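Local coordinates for histone acetyltransferase (Trypanosoma brucei brucei, PDB 6IF4), which probably acetylates lysine side chains of histones from acetyl-CoA as a MYST-family enzyme, the piece here being its presumed Tudor (Tudor-knot) domain, at residues L36-Y41 against R47-L52. Residues are numbered along the deposited sequence; the frame is centred on the assembly and turned at random.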
ATOM      1  N   LEU B  36      -6.517  -2.089  -5.446  1.00 15.72           N
ATOM      2  CA  LEU B  36      -5.929  -2.488  -4.152  1.00 13.55           C
ATOM      3  C   LEU B  36      -4.424  -2.673  -4.368  1.00 19.55           C
ATOM      4  O   LEU B  36      -4.017  -3.125  -5.404  1.00 17.38           O
ATOM      5  CB  LEU B  36      -6.574  -3.752  -3.606  1.00 27.95           C
ATOM      6  CG  LEU B  36      -8.066  -3.644  -3.350  1.00 21.16           C
ATOM      7  CD1 LEU B  36      -8.631  -4.950  -2.859  1.00 21.40           C
ATOM      8  CD2 LEU B  36      -8.356  -2.528  -2.403  1.00 16.75           C
ATOM      9  N   TYR B  37      -3.676  -2.329  -3.348  1.00 15.18           N
ATOM     10  CA  TYR B  37      -2.224  -2.307  -3.411  1.00 16.30           C
ATOM     11  C   TYR B  37      -1.659  -3.248  -2.362  1.00 19.34           C
ATOM     12  O   TYR B  37      -2.054  -3.191  -1.195  1.00 19.44           O
ATOM     13  CB  TYR B  37      -1.701  -0.884  -3.196  1.00 15.72           C
ATOM     14  CG  TYR B  37      -2.386   0.147  -4.071  1.00 14.90           C
ATOM     15  CD1 TYR B  37      -1.929   0.410  -5.355  1.00 14.06           C
ATOM     16  CD2 TYR B  37      -3.501   0.845  -3.617  1.00 23.52           C
ATOM     17  CE1 TYR B  37      -2.554   1.340  -6.159  1.00 16.22           C
ATOM     18  CE2 TYR B  37      -4.132   1.779  -4.415  1.00 21.21           C
ATOM     19  CZ  TYR B  37      -3.653   2.024  -5.685  1.00 18.17           C
ATOM     20  OH  TYR B  37      -4.276   2.950  -6.487  1.00 20.18           O
ATOM     21  N   TYR B  38      -0.739  -4.111  -2.782  1.00 16.27           N
ATOM     22  CA  TYR B  38      -0.021  -4.981  -1.863  1.00 11.55           C
ATOM     23  C   TYR B  38       1.216  -4.219  -1.415  1.00 21.46           C
ATOM     24  O   TYR B  38       2.160  -4.043  -2.192  1.00 22.33           O
ATOM     25  CB  TYR B  38       0.357  -6.300  -2.531  1.00 16.29           C
ATOM     26  CG  TYR B  38       0.779  -7.369  -1.552  1.00 17.42           C
ATOM     27  CD1 TYR B  38      -0.109  -7.854  -0.602  1.00 19.92           C
ATOM     28  CD2 TYR B  38       2.066  -7.889  -1.573  1.00 18.67           C
ATOM     29  CE1 TYR B  38       0.270  -8.832   0.298  1.00 21.41           C
ATOM     30  CE2 TYR B  38       2.455  -8.865  -0.677  1.00 17.87           C
ATOM     31  CZ  TYR B  38       1.553  -9.333   0.256  1.00 20.15           C
ATOM     32  OH  TYR B  38       1.936 -10.305   1.151  1.00 24.64           O
ATOM     33  N   VAL B  39       1.206  -3.755  -0.174  1.00 15.85           N
ATOM     34  CA  VAL B  39       2.252  -2.875   0.326  1.00 23.06           C
ATOM     35  C   VAL B  39       3.212  -3.683   1.179  1.00 22.45           C
ATOM     36  O   VAL B  39       2.816  -4.635   1.865  1.00 20.36           O
ATOM     37  CB  VAL B  39       1.659  -1.686   1.112  1.00 22.03           C
ATOM     38  CG1 VAL B  39       0.446  -1.119   0.383  1.00 15.63           C
ATOM     39  CG2 VAL B  39       1.296  -2.085   2.534  1.00 36.54           C
ATOM     40  N   HIS B  40       4.488  -3.331   1.102  1.00 17.57           N
ATOM     41  CA  HIS B  40       5.505  -3.864   1.991  1.00 17.50           C
ATOM     42  C   HIS B  40       6.016  -2.731   2.867  1.00 22.91           C
ATOM     43  O   HIS B  40       6.429  -1.685   2.354  1.00 15.66           O
ATOM     44  CB  HIS B  40       6.658  -4.495   1.205  1.00 16.01           C
ATOM     45  CG  HIS B  40       7.856  -4.815   2.045  1.00 17.11           C
ATOM     46  ND1 HIS B  40       7.837  -5.779   3.029  1.00 13.31           N
ATOM     47  CD2 HIS B  40       9.109  -4.302   2.046  1.00 22.94           C
ATOM     48  CE1 HIS B  40       9.023  -5.842   3.606  1.00 18.77           C
ATOM     49  NE2 HIS B  40       9.815  -4.957   3.028  1.00 16.72           N
ATOM     50  N   TYR B  41       5.970  -2.929   4.179  1.00 20.69           N
ATOM     51  CA  TYR B  41       6.481  -1.930   5.102  1.00 13.81           C
ATOM     52  C   TYR B  41       7.995  -2.045   5.113  1.00 18.45           C
ATOM     53  O   TYR B  41       8.552  -3.122   5.353  1.00 17.88           O
ATOM     54  CB  TYR B  41       5.897  -2.112   6.498  1.00 12.94           C
ATOM     55  CG  TYR B  41       4.403  -1.945   6.511  1.00 15.59           C
ATOM     56  CD1 TYR B  41       3.822  -0.693   6.692  1.00 25.34           C
ATOM     57  CD2 TYR B  41       3.568  -3.036   6.319  1.00 18.00           C
ATOM     58  CE1 TYR B  41       2.450  -0.541   6.692  1.00 12.33           C
ATOM     59  CE2 TYR B  41       2.205  -2.894   6.315  1.00 12.05           C
ATOM     60  CZ  TYR B  41       1.649  -1.648   6.503  1.00 16.14           C
ATOM     61  OH  TYR B  41       0.284  -1.519   6.500  1.00 19.80           O
ATOM     62  N   ARG B  47       6.165 -10.668   6.492  1.00 20.75           N
ATOM     63  CA  ARG B  47       4.944 -11.125   7.150  1.00 26.01           C
ATOM     64  C   ARG B  47       3.920 -10.010   7.332  1.00 21.00           C
ATOM     65  O   ARG B  47       2.711 -10.271   7.331  1.00 24.33           O
ATOM     66  CB  ARG B  47       5.288 -11.787   8.484  1.00 33.27           C
ATOM     67  CG  ARG B  47       6.016 -13.117   8.306  1.00 42.77           C
ATOM     68  CD  ARG B  47       6.450 -13.701   9.629  1.00 51.79           C
ATOM     69  NE  ARG B  47       7.188 -12.734  10.433  1.00 57.78           N
ATOM     70  CZ  ARG B  47       8.506 -12.743  10.590  1.00 59.81           C
ATOM     71  NH1 ARG B  47       9.245 -13.679  10.005  1.00 61.36           N
ATOM     72  NH2 ARG B  47       9.086 -11.813  11.337  1.00 57.58           N
ATOM     73  N   MET B  48       4.379  -8.775   7.509  1.00 19.15           N
ATOM     74  CA  MET B  48       3.479  -7.651   7.723  1.00 21.46           C
ATOM     75  C   MET B  48       2.873  -7.110   6.432  1.00 23.97           C
ATOM     76  O   MET B  48       2.027  -6.213   6.507  1.00 30.22           O
ATOM     77  CB  MET B  48       4.202  -6.526   8.466  1.00 19.26           C
ATOM     78  CG  MET B  48       4.777  -6.969   9.800  1.00 27.79           C
ATOM     79  SD  MET B  48       3.484  -7.458  10.957  1.00 38.47           S
ATOM     80  CE  MET B  48       2.556  -5.938  11.104  1.00 36.25           C
ATOM     81  N   ASP B  49       3.313  -7.617   5.298  1.00 16.28           N
ATOM     82  CA  ASP B  49       2.783  -7.200   3.990  1.00 13.48           C
ATOM     83  C   ASP B  49       1.267  -7.407   3.942  1.00 22.23           C
ATOM     84  O   ASP B  49       0.778  -8.415   4.431  1.00 20.93           O
ATOM     85  CB  ASP B  49       3.424  -7.949   2.849  1.00 14.86           C
ATOM     86  CG  ASP B  49       4.915  -7.746   2.730  1.00 19.87           C
ATOM     87  OD1 ASP B  49       5.461  -6.988   3.463  1.00 23.10           O
ATOM     88  OD2 ASP B  49       5.453  -8.322   1.883  1.00 19.73           O
ATOM     89  N   ARG B  50       0.585  -6.486   3.291  1.00 18.43           N
ATOM     90  CA  ARG B  50      -0.873  -6.637   3.196  1.00 22.79           C
ATOM     91  C   ARG B  50      -1.474  -5.844   2.048  1.00 20.58           C
ATOM     92  O   ARG B  50      -0.862  -4.985   1.530  1.00 12.97           O
ATOM     93  CB  ARG B  50      -1.563  -6.148   4.467  1.00 18.85           C
ATOM     94  CG  ARG B  50      -1.135  -4.793   4.960  1.00 40.58           C
ATOM     95  CD  ARG B  50      -1.635  -4.636   6.385  1.00 38.31           C
ATOM     96  NE  ARG B  50      -0.682  -5.317   7.224  1.00 47.83           N
ATOM     97  CZ  ARG B  50      -0.892  -5.832   8.408  1.00 55.88           C
ATOM     98  NH1 ARG B  50      -2.078  -5.794   8.966  1.00 45.85           N
ATOM     99  NH2 ARG B  50       0.101  -6.399   9.043  1.00 68.98           N
ATOM    100  N   TRP B  51      -2.673  -6.253   1.704  1.00 19.67           N
ATOM    101  CA  TRP B  51      -3.448  -5.546   0.695  1.00 16.03           C
ATOM    102  C   TRP B  51      -4.178  -4.376   1.345  1.00 19.63           C
ATOM    103  O   TRP B  51      -4.831  -4.543   2.380  1.00 19.95           O
ATOM    104  CB  TRP B  51      -4.446  -6.489   0.027  1.00 15.13           C
ATOM    105  CG  TRP B  51      -3.809  -7.502  -0.867  1.00 21.32           C
ATOM    106  CD1 TRP B  51      -3.490  -8.788  -0.547  1.00 17.36           C
ATOM    107  CD2 TRP B  51      -3.410  -7.314  -2.229  1.00 15.98           C
ATOM    108  NE1 TRP B  51      -2.919  -9.414  -1.626  1.00 16.49           N
ATOM    109  CE2 TRP B  51      -2.857  -8.531  -2.673  1.00 15.51           C
ATOM    110  CE3 TRP B  51      -3.466  -6.235  -3.119  1.00 19.93           C
ATOM    111  CZ2 TRP B  51      -2.364  -8.701  -3.965  1.00 17.41           C
ATOM    112  CZ3 TRP B  51      -2.976  -6.405  -4.400  1.00 23.63           C
ATOM    113  CH2 TRP B  51      -2.430  -7.628  -4.811  1.00 17.30           C
ATOM    114  N   LEU B  52      -4.070  -3.195   0.746  1.00 19.36           N
ATOM    115  CA  LEU B  52      -4.717  -2.009   1.292  1.00 19.92           C
ATOM    116  C   LEU B  52      -5.361  -1.209   0.189  1.00 17.70           C
ATOM    117  O   LEU B  52      -4.879  -1.203  -0.958  1.00 18.80           O
ATOM    118  CB  LEU B  52      -3.717  -1.118   2.047  1.00 16.15           C
ATOM    119  CG  LEU B  52      -3.047  -1.729   3.277  1.00 23.77           C
ATOM    120  CD1 LEU B  52      -1.937  -0.821   3.788  1.00 13.99           C
ATOM    121  CD2 LEU B  52      -4.079  -1.994   4.362  1.00 18.37           C
TER
HETATM  122  O   HOH W   1       4.500 -10.833   1.204  1.00 20.33           O
HETATM  123  O   HOH W   2       5.815  -5.434   5.757  1.00 16.83           O
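W51 lays its indole across Y38: the CB of Y38 sits almost on the normal of the six-membered ring, a CH-pi contact 3.6 Å from that ring's centroid. With its CG anti to the backbone N (chi1 -165°), Y38 brings CD1 over one face of the pyrrole ring, 3.4 Å from W51 NE1, the two ring planes meeting obliquely at 47°. The far end of the tyrosine passes D49, its OH 3.3 Å from D49 CB, and a water joins that hydroxyl to D49 OD2. The other carboxylate oxygen, D49 OD1, takes the H40 ND1 hydrogen bond on its syn side (2.7 Å), in the plane of the imidazole but with ring and carboxylate turned 82° apart. A second water donates to OD1 and accepts from the backbone N of Y41, so two donors hold this oxygen. Y38, H40 and W51 lie on the antiparallel hairpin of strands 35-41 and 50-53, with D49 in the loop that leads into the second strand, at one margin of the small SH3-like sheet of the Tudor-knot domain. Paired N-H...O bonds tie Y37 to L52 and V39 to R50, with Y38 and W51 forming the non-hydrogen-bonded pair between them. On the reverse face V39 CG2 meets L52 CD1 at 3.7 Å, beside the Y41 hydroxyl, which is hydrogen-bonded to T13 O. R50, bent at chi3, folds back so that NE and NH2 both grip M48 O, NE at 2.9 Å; the same carbonyl oxygen lies at the edge of the Y41 ring, 3.3 Å from CE2.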